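Local coordinates for protein phospholipase C-beta (PLC-beta) (Sepia officinalis, PDB 3QR0) that belongs to the phospholipase C-beta family of multidomain proteins and binds a calcium ion in its TIM-barrel domain, at residues A[368-372]-A[381-385]; A[373-379]-A[421-427]; A[342-346]-A[598-602]. All blocks are in the same frame, centred on the assembly; numbering follows the deposited sequence.

Interaction 1: residues A[368-372]-A[381-385]; sequences ELDCW and ITHGF. With CA (calcium ion), chain B.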
loop_
_atom_site.group_PDB
_atom_site.type_symbol
_atom_site.label_atom_id
_atom_site.label_comp_id
_atom_site.label_asym_id
_atom_site.label_seq_id
_atom_site.Cartn_x
_atom_site.Cartn_y
_atom_site.Cartn_z
ATOM N N GLU A 368 5.919 -17.109 3.343
ATOM C CA GLU A 368 6.679 -18.139 4.025
ATOM C C GLU A 368 5.768 -19.098 4.787
ATOM O O GLU A 368 4.816 -18.678 5.449
ATOM C CB GLU A 368 7.681 -17.504 4.975
ATOM C CG GLU A 368 8.635 -18.501 5.624
ATOM C CD GLU A 368 9.776 -17.826 6.346
ATOM O OE1 GLU A 368 9.777 -16.579 6.409
ATOM O OE2 GLU A 368 10.668 -18.533 6.862
ATOM N N LEU A 369 6.077 -20.385 4.674
ATOM C CA LEU A 369 5.362 -21.446 5.366
ATOM C C LEU A 369 6.400 -22.293 6.099
ATOM O O LEU A 369 7.224 -22.960 5.461
ATOM C CB LEU A 369 4.576 -22.314 4.371
ATOM C CG LEU A 369 3.390 -21.717 3.589
ATOM C CD1 LEU A 369 3.815 -20.667 2.558
ATOM C CD2 LEU A 369 2.607 -22.826 2.886
ATOM N N ASP A 370 6.372 -22.236 7.431
ATOM C CA ASP A 370 7.244 -23.050 8.282
ATOM C C ASP A 370 6.507 -24.333 8.621
ATOM O O ASP A 370 5.605 -24.330 9.469
ATOM C CB ASP A 370 7.588 -22.320 9.589
ATOM C CG ASP A 370 8.558 -21.171 9.399
ATOM O OD1 ASP A 370 8.878 -20.794 8.250
ATOM O OD2 ASP A 370 9.002 -20.611 10.422
ATOM N N CYS A 371 6.908 -25.433 7.986
ATOM C CA CYS A 371 6.176 -26.694 8.085
ATOM C C CYS A 371 6.805 -27.653 9.098
ATOM O O CYS A 371 8.004 -27.915 9.049
ATOM C CB CYS A 371 6.093 -27.357 6.710
ATOM S SG CYS A 371 5.456 -26.247 5.433
ATOM N N TRP A 372 5.978 -28.168 10.007
ATOM C CA TRP A 372 6.408 -29.114 11.042
ATOM C C TRP A 372 5.455 -30.313 11.101
ATOM O O TRP A 372 4.302 -30.230 10.659
ATOM C CB TRP A 372 6.458 -28.417 12.413
ATOM C CG TRP A 372 7.424 -27.258 12.465
ATOM C CD1 TRP A 372 7.184 -25.975 12.068
ATOM C CD2 TRP A 372 8.778 -27.285 12.939
ATOM N NE1 TRP A 372 8.304 -25.199 12.270
ATOM C CE2 TRP A 372 9.298 -25.981 12.797
ATOM C CE3 TRP A 372 9.598 -28.285 13.473
ATOM C CZ2 TRP A 372 10.610 -25.652 13.160
ATOM C CZ3 TRP A 372 10.905 -27.958 13.835
ATOM C CH2 TRP A 372 11.394 -26.650 13.678
ATOM N N ILE A 381 1.702 -25.646 10.507
ATOM C CA ILE A 381 2.555 -24.471 10.355
ATOM C C ILE A 381 2.649 -23.754 11.692
ATOM O O ILE A 381 1.634 -23.492 12.341
ATOM C CB ILE A 381 2.012 -23.516 9.282
ATOM C CG1 ILE A 381 2.176 -24.149 7.897
ATOM C CG2 ILE A 381 2.728 -22.155 9.341
ATOM C CD1 ILE A 381 1.559 -23.334 6.761
ATOM N N THR A 382 3.877 -23.452 12.105
ATOM C CA THR A 382 4.128 -22.761 13.363
ATOM C C THR A 382 5.590 -22.331 13.429
ATOM O O THR A 382 6.393 -22.715 12.571
ATOM C CB THR A 382 3.795 -23.660 14.592
ATOM O OG1 THR A 382 3.766 -22.862 15.782
ATOM C CG2 THR A 382 4.818 -24.788 14.758
ATOM N N HIS A 383 5.932 -21.534 14.438
ATOM C CA HIS A 383 7.327 -21.194 14.702
ATOM C C HIS A 383 7.877 -22.225 15.682
ATOM O O HIS A 383 7.507 -22.241 16.857
ATOM C CB HIS A 383 7.458 -19.768 15.258
ATOM C CG HIS A 383 8.848 -19.209 15.183
ATOM N ND1 HIS A 383 9.204 -18.019 15.780
ATOM C CD2 HIS A 383 9.969 -19.674 14.577
ATOM C CE1 HIS A 383 10.482 -17.774 15.548
ATOM N NE2 HIS A 383 10.972 -18.763 14.819
ATOM N N GLY A 384 8.744 -23.102 15.184
ATOM C CA GLY A 384 9.255 -24.215 15.972
ATOM C C GLY A 384 9.995 -23.821 17.239
ATOM O O GLY A 384 10.688 -22.804 17.271
ATOM N N PHE A 385 9.832 -24.645 18.273
ATOM C CA PHE A 385 10.459 -24.458 19.584
ATOM C C PHE A 385 10.075 -23.147 20.284
ATOM O O PHE A 385 10.846 -22.615 21.087
ATOM C CB PHE A 385 11.982 -24.596 19.486
ATOM C CG PHE A 385 12.430 -25.880 18.847
ATOM C CD1 PHE A 385 12.553 -27.036 19.602
ATOM C CD2 PHE A 385 12.735 -25.931 17.495
ATOM C CE1 PHE A 385 12.974 -28.233 19.013
ATOM C CE2 PHE A 385 13.152 -27.121 16.900
ATOM C CZ PHE A 385 13.269 -28.267 17.659
HETATM CA CA CA B . 10.663 -19.199 9.136
HETATM O O HOH W 1 9.771 -22.451 12.441
HETATM O O HOH W 2 11.607 -19.004 11.398
HETATM O O HOH W 3 12.319 -17.420 9.295
#
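Trp372 packs against Gly384, whose CA comes 3.4 Å from Trp372 CZ2. Further along, the phenyl of Phe385 crosses the indole with the planes at 87°, an oblique aromatic pair in which Phe385 CE2 comes within 3.7 Å of Trp372 CH2. At the pyrrole end the methyl CG2 of Thr382 rests 3.8 Å from Trp372 CD1, while Thr382 OG1 turns to Thr389. All this belongs to the X part of the TIM barrel, where strand 366-372 runs antiparallel to strand 380-381: Cys371 and Ile381 form a non-hydrogen-bonded pair, and Thr382 N donates to Asp370 O at 3.3 Å. Ile381 CD1 packs on Leu369 CB, on the side covered by helix 393-403. Glu368 and Asp370 point instead to the calcium ion. Glu368, its CG opposite the backbone N (chi1 -174°) and its chain extended, delivers OE2 alone, 2.4 Å from the metal; Asp370 grips it with both carboxylate oxygens, and Asn339, Glu417 and two waters complete the shell. Another water, in the indole plane, accepts from Trp372 NE1 and Gly384 N and donates to Asp370 OD2, which Tyr341 also holds.

Interaction 2: residues A[373-379]-A[421-427]; sequences DGKDGEP and SVAQQKL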
loop_
_atom_site.group_PDB
_atom_site.type_symbol
_atom_site.label_atom_id
_atom_site.label_comp_id
_atom_site.label_asym_id
_atom_site.label_seq_id
_atom_site.Cartn_x
_atom_site.Cartn_y
_atom_site.Cartn_z
ATOM N N ASP A 373 5.943 -31.423 11.651
ATOM C CA ASP A 373 5.112 -32.612 11.845
ATOM C C ASP A 373 4.036 -32.314 12.879
ATOM O O ASP A 373 4.344 -31.833 13.961
ATOM C CB ASP A 373 5.946 -33.805 12.342
ATOM C CG ASP A 373 6.789 -34.448 11.248
ATOM O OD1 ASP A 373 6.624 -34.108 10.057
ATOM O OD2 ASP A 373 7.626 -35.310 11.585
ATOM N N GLY A 374 2.780 -32.585 12.535
ATOM C CA GLY A 374 1.685 -32.505 13.499
ATOM C C GLY A 374 1.530 -33.830 14.217
ATOM O O GLY A 374 1.858 -34.889 13.661
ATOM N N LYS A 375 1.023 -33.766 15.449
ATOM C CA LYS A 375 0.913 -34.938 16.324
ATOM C C LYS A 375 -0.042 -36.002 15.798
ATOM O O LYS A 375 0.118 -37.178 16.114
ATOM C CB LYS A 375 0.478 -34.526 17.741
ATOM C CG LYS A 375 1.608 -33.956 18.600
ATOM C CD LYS A 375 1.198 -33.759 20.064
ATOM C CE LYS A 375 0.846 -35.075 20.743
ATOM N NZ LYS A 375 0.780 -34.954 22.231
ATOM N N ASP A 376 -1.024 -35.587 15.000
ATOM C CA ASP A 376 -2.055 -36.489 14.480
ATOM C C ASP A 376 -1.713 -37.017 13.077
ATOM O O ASP A 376 -2.574 -37.576 12.398
ATOM C CB ASP A 376 -3.401 -35.743 14.441
ATOM C CG ASP A 376 -4.601 -36.647 14.711
ATOM O OD1 ASP A 376 -4.422 -37.849 15.017
ATOM O OD2 ASP A 376 -5.743 -36.135 14.628
ATOM N N GLY A 377 -0.464 -36.837 12.648
ATOM C CA GLY A 377 -0.022 -37.272 11.328
ATOM C C GLY A 377 -0.230 -36.249 10.222
ATOM O O GLY A 377 0.128 -36.508 9.077
ATOM N N GLU A 378 -0.797 -35.089 10.558
ATOM C CA GLU A 378 -1.108 -34.049 9.575
ATOM C C GLU A 378 -0.189 -32.842 9.771
ATOM O O GLU A 378 -0.085 -32.333 10.882
ATOM C CB GLU A 378 -2.567 -33.616 9.719
ATOM C CG GLU A 378 -3.582 -34.712 9.369
ATOM C CD GLU A 378 -3.587 -35.083 7.888
ATOM O OE1 GLU A 378 -3.238 -34.228 7.041
ATOM O OE2 GLU A 378 -3.951 -36.235 7.571
ATOM N N PRO A 379 0.474 -32.372 8.694
ATOM C CA PRO A 379 1.445 -31.293 8.868
ATOM C C PRO A 379 0.826 -29.990 9.351
ATOM O O PRO A 379 -0.320 -29.678 9.016
ATOM C CB PRO A 379 2.038 -31.115 7.461
ATOM C CG PRO A 379 1.016 -31.655 6.549
ATOM C CD PRO A 379 0.385 -32.790 7.285
ATOM N N SER A 421 8.865 -34.879 8.418
ATOM C CA SER A 421 9.296 -36.224 8.054
ATOM C C SER A 421 8.829 -36.526 6.637
ATOM O O SER A 421 7.972 -35.822 6.094
ATOM C CB SER A 421 8.698 -37.247 9.016
ATOM O OG SER A 421 7.279 -37.223 8.946
ATOM N N VAL A 422 9.377 -37.581 6.049
ATOM C CA VAL A 422 9.030 -37.968 4.686
ATOM C C VAL A 422 7.520 -38.193 4.520
ATOM O O VAL A 422 6.937 -37.774 3.518
ATOM C CB VAL A 422 9.817 -39.235 4.241
ATOM C CG1 VAL A 422 9.288 -39.779 2.917
ATOM C CG2 VAL A 422 11.305 -38.922 4.130
ATOM N N ALA A 423 6.894 -38.828 5.510
ATOM C CA ALA A 423 5.466 -39.153 5.441
ATOM C C ALA A 423 4.591 -37.901 5.382
ATOM O O ALA A 423 3.633 -37.835 4.605
ATOM C CB ALA A 423 5.056 -40.040 6.633
ATOM N N GLN A 424 4.917 -36.907 6.200
ATOM C CA GLN A 424 4.140 -35.673 6.211
ATOM C C GLN A 424 4.507 -34.735 5.053
ATOM O O GLN A 424 3.667 -33.954 4.615
ATOM C CB GLN A 424 4.208 -35.002 7.585
ATOM C CG GLN A 424 3.564 -35.887 8.680
ATOM C CD GLN A 424 3.149 -35.134 9.940
ATOM O OE1 GLN A 424 2.742 -33.974 9.889
ATOM N NE2 GLN A 424 3.235 -35.809 11.077
ATOM N N GLN A 425 5.737 -34.834 4.542
ATOM C CA GLN A 425 6.128 -34.134 3.301
ATOM C C GLN A 425 5.333 -34.628 2.090
ATOM O O GLN A 425 5.045 -33.856 1.171
ATOM C CB GLN A 425 7.632 -34.278 3.018
ATOM C CG GLN A 425 8.521 -33.401 3.887
ATOM C CD GLN A 425 9.959 -33.352 3.404
ATOM O OE1 GLN A 425 10.224 -33.154 2.217
ATOM N NE2 GLN A 425 10.898 -33.521 4.326
ATOM N N LYS A 426 4.997 -35.918 2.077
ATOM C CA LYS A 426 4.120 -36.466 1.044
ATOM C C LYS A 426 2.776 -35.759 1.073
ATOM O O LYS A 426 2.202 -35.454 0.024
ATOM C CB LYS A 426 3.922 -37.971 1.229
ATOM C CG LYS A 426 5.090 -38.804 0.742
ATOM C CD LYS A 426 4.981 -40.243 1.219
ATOM C CE LYS A 426 6.040 -41.125 0.574
ATOM N NZ LYS A 426 5.700 -41.507 -0.843
ATOM N N LEU A 427 2.293 -35.485 2.284
ATOM C CA LEU A 427 1.032 -34.786 2.472
ATOM C C LEU A 427 1.137 -33.315 2.080
ATOM O O LEU A 427 0.211 -32.783 1.469
ATOM C CB LEU A 427 0.535 -34.943 3.915
ATOM C CG LEU A 427 0.222 -36.391 4.311
ATOM C CD1 LEU A 427 -0.093 -36.496 5.794
ATOM C CD2 LEU A 427 -0.929 -36.952 3.473
#
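Gln424 reaches from the first turn of helix 422-436 into the loop 373-379, which links the antiparallel strands 366-372 and 380-381 at the rim of the TIM barrel. Its CB passes 3.6 Å from Asp373 OD1. CG stands beside the backbone N (chi1 -64°), and the extended chain beyond it carries the amide straight across; on the way CG and CD brush Gly377 O, CD at 3.4 Å. At the tip the amide works like a peptide group. OE1 accepts from Gly374 N at 3.0 Å, the donor tilted a little from the carbonyl plane, and NE2 donates a hydrogen bond to a lone pair of Gly374 O at 3.1 Å. That carbonyl also takes Gly377 N and so closes a type I turn from Gly374 to Gly377; the side chain thus holds the start of the turn through both backbone polar atoms of Gly374. One helical turn on, Leu427 lays its CB on Pro379 CD (4.0 Å), the two side chains crossing at about a right angle, while Glu378 bends back toward Tyr431. At the head of the helix sits Ser421, the N-cap residue, whose backbone N donates to Asp373 OD1 at 2.9 Å, meeting the carboxylate on its syn side, 17° out of plane.

Interaction 3: residues A[342-346]-A[598-602]; sequences LTGHQ and LNFQC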
loop_
_atom_site.group_PDB
_atom_site.type_symbol
_atom_site.label_atom_id
_atom_site.label_comp_id
_atom_site.label_asym_id
_atom_site.label_seq_id
_atom_site.Cartn_x
_atom_site.Cartn_y
_atom_site.Cartn_z
ATOM N N LEU A 342 2.502 -15.715 11.268
ATOM C CA LEU A 342 2.471 -15.027 12.563
ATOM C C LEU A 342 1.739 -13.686 12.498
ATOM O O LEU A 342 1.996 -12.866 11.611
ATOM C CB LEU A 342 3.896 -14.816 13.092
ATOM C CG LEU A 342 4.665 -16.099 13.411
ATOM C CD1 LEU A 342 6.110 -15.789 13.789
ATOM C CD2 LEU A 342 3.973 -16.909 14.513
ATOM N N THR A 343 0.829 -13.462 13.442
ATOM C CA THR A 343 0.075 -12.213 13.486
ATOM C C THR A 343 0.563 -11.254 14.569
ATOM O O THR A 343 0.035 -10.149 14.686
ATOM C CB THR A 343 -1.423 -12.471 13.670
ATOM O OG1 THR A 343 -1.646 -13.153 14.911
ATOM C CG2 THR A 343 -1.952 -13.302 12.500
ATOM N N GLY A 344 1.566 -11.667 15.345
ATOM C CA GLY A 344 2.166 -10.801 16.361
ATOM C C GLY A 344 3.615 -11.138 16.683
ATOM O O GLY A 344 4.470 -11.157 15.796
ATOM N N HIS A 345 3.868 -11.411 17.963
ATOM C CA HIS A 345 5.204 -11.678 18.498
ATOM C C HIS A 345 5.727 -13.013 17.968
ATOM O O HIS A 345 4.954 -13.961 17.793
ATOM C CB HIS A 345 5.109 -11.716 20.024
ATOM C CG HIS A 345 6.413 -11.564 20.743
ATOM N ND1 HIS A 345 7.205 -12.640 21.086
ATOM C CD2 HIS A 345 7.025 -10.470 21.258
ATOM C CE1 HIS A 345 8.265 -12.210 21.749
ATOM N NE2 HIS A 345 8.180 -10.896 21.865
ATOM N N GLN A 346 7.032 -13.081 17.712
ATOM C CA GLN A 346 7.658 -14.280 17.136
ATOM C C GLN A 346 7.670 -15.495 18.070
ATOM O O GLN A 346 7.751 -16.634 17.600
ATOM C CB GLN A 346 9.101 -13.988 16.709
ATOM C CG GLN A 346 9.260 -12.950 15.603
ATOM C CD GLN A 346 8.757 -13.436 14.258
ATOM O OE1 GLN A 346 9.218 -14.450 13.743
ATOM N NE2 GLN A 346 7.810 -12.709 13.683
ATOM N N LEU A 598 9.484 -9.009 4.878
ATOM C CA LEU A 598 9.153 -8.192 6.034
ATOM C C LEU A 598 8.043 -8.840 6.844
ATOM O O LEU A 598 7.234 -9.606 6.319
ATOM C CB LEU A 598 8.724 -6.794 5.582
ATOM C CG LEU A 598 9.753 -6.034 4.736
ATOM C CD1 LEU A 598 9.122 -4.810 4.091
ATOM C CD2 LEU A 598 10.952 -5.648 5.593
ATOM N N ASN A 599 8.006 -8.520 8.128
ATOM C CA ASN A 599 6.913 -8.931 8.988
ATOM C C ASN A 599 5.715 -8.011 8.768
ATOM O O ASN A 599 5.706 -6.880 9.247
ATOM C CB ASN A 599 7.360 -8.914 10.448
ATOM C CG ASN A 599 8.436 -9.940 10.731
ATOM O OD1 ASN A 599 8.298 -11.111 10.382
ATOM N ND2 ASN A 599 9.514 -9.507 11.362
ATOM N N PHE A 600 4.706 -8.515 8.059
ATOM C CA PHE A 600 3.540 -7.715 7.667
ATOM C C PHE A 600 2.662 -7.288 8.838
ATOM O O PHE A 600 1.886 -6.341 8.705
ATOM C CB PHE A 600 2.697 -8.446 6.607
ATOM C CG PHE A 600 3.108 -8.135 5.197
ATOM C CD1 PHE A 600 4.417 -8.324 4.787
ATOM C CD2 PHE A 600 2.193 -7.634 4.285
ATOM C CE1 PHE A 600 4.804 -8.025 3.495
ATOM C CE2 PHE A 600 2.572 -7.342 2.987
ATOM C CZ PHE A 600 3.875 -7.527 2.592
ATOM N N GLN A 601 2.795 -7.968 9.978
ATOM C CA GLN A 601 2.003 -7.650 11.164
ATOM C C GLN A 601 2.567 -6.484 11.971
ATOM O O GLN A 601 1.906 -5.992 12.880
ATOM C CB GLN A 601 1.872 -8.878 12.078
ATOM C CG GLN A 601 3.145 -9.281 12.822
ATOM C CD GLN A 601 4.025 -10.246 12.049
ATOM O OE1 GLN A 601 4.154 -10.164 10.816
ATOM N NE2 GLN A 601 4.643 -11.169 12.771
ATOM N N CYS A 602 3.792 -6.064 11.663
ATOM C CA CYS A 602 4.429 -4.970 12.387
ATOM C C CYS A 602 4.422 -3.722 11.521
ATOM O O CYS A 602 5.189 -3.622 10.571
ATOM C CB CYS A 602 5.857 -5.338 12.769
ATOM S SG CYS A 602 6.727 -4.067 13.723
HETATM O O HOH W 4 6.283 -12.867 11.132
#
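The amide of Gln601 lies beneath the carbonyl oxygen of Leu342, which stands over its flat side 3.3 Å from Gln601 CD. From there Leu342 O cannot be reached well by an N-H, and the useful bonds leave through the edge. In the amide plane Gln601 NE2 donates to a lone pair of Gly344 O at 3.0 Å, nearly straight with 173° at the hydrogen, and also donates to a water 2.9 Å away. The side chain of Gln346 crosses that of Gln601 at about a right angle, although their amide planes are turned only 34° apart. Gln346 and Asn599 approach from opposite directions, yet Gln346 NE2 stops 3.7 Å short of Asn599 OD1. The same water fills in, accepting from Gln346 NE2 at 3.0 Å and bonding Asn599 OD1 at 2.8 Å, so one water ties three amides together.

Gln601 gets there by a folded path. CG sits between the backbone N and the carbonyl carbon (chi1 72°), and a second bend, at chi2, swings the amide under residues 342-344, with CB 3.4 Å from Thr343 O. The residue belongs to a type I turn from Asn599 to Cys602.

Neighbours outside the two loops hold these groups too: Ser580 bonds both Gln346 NE2 and the carbonyl Gly344 O, and His338 bonds Asn599 OD1. Gln346 OE1 takes Asn339 ND2, which makes Gln346 a second-shell residue of the calcium site. The loops follow strands 332-334 and 595-596, of the X and Y parts respectively, which meet here as the first and last strands do in a closed TIM barrel.

Overall arrangement
Interactions 1 and 2 hold the same pair of strands, 366-372 and 380-381: the first pairs them and is largely buried, while the second fixes the loop between them to helix 422-436, in a partly buried place farther out. They meet where Trp372 O packs on Pro379 and Gln424. Interaction 3, also partly buried, joins the X and Y parts across 252 residues; it touches interaction 1 through a probable hydrogen bond from His383 ND1 to Gln346 O but lies about 14 Å, nearest atoms, from interaction 2. The chemistry differs accordingly: metal ligands, apolar and aromatic packing in interaction 1, direct amide and carboxylate bonds to backbone in interaction 2, one direct amide-to-carbonyl bond and a water shared by three amides in interaction 3.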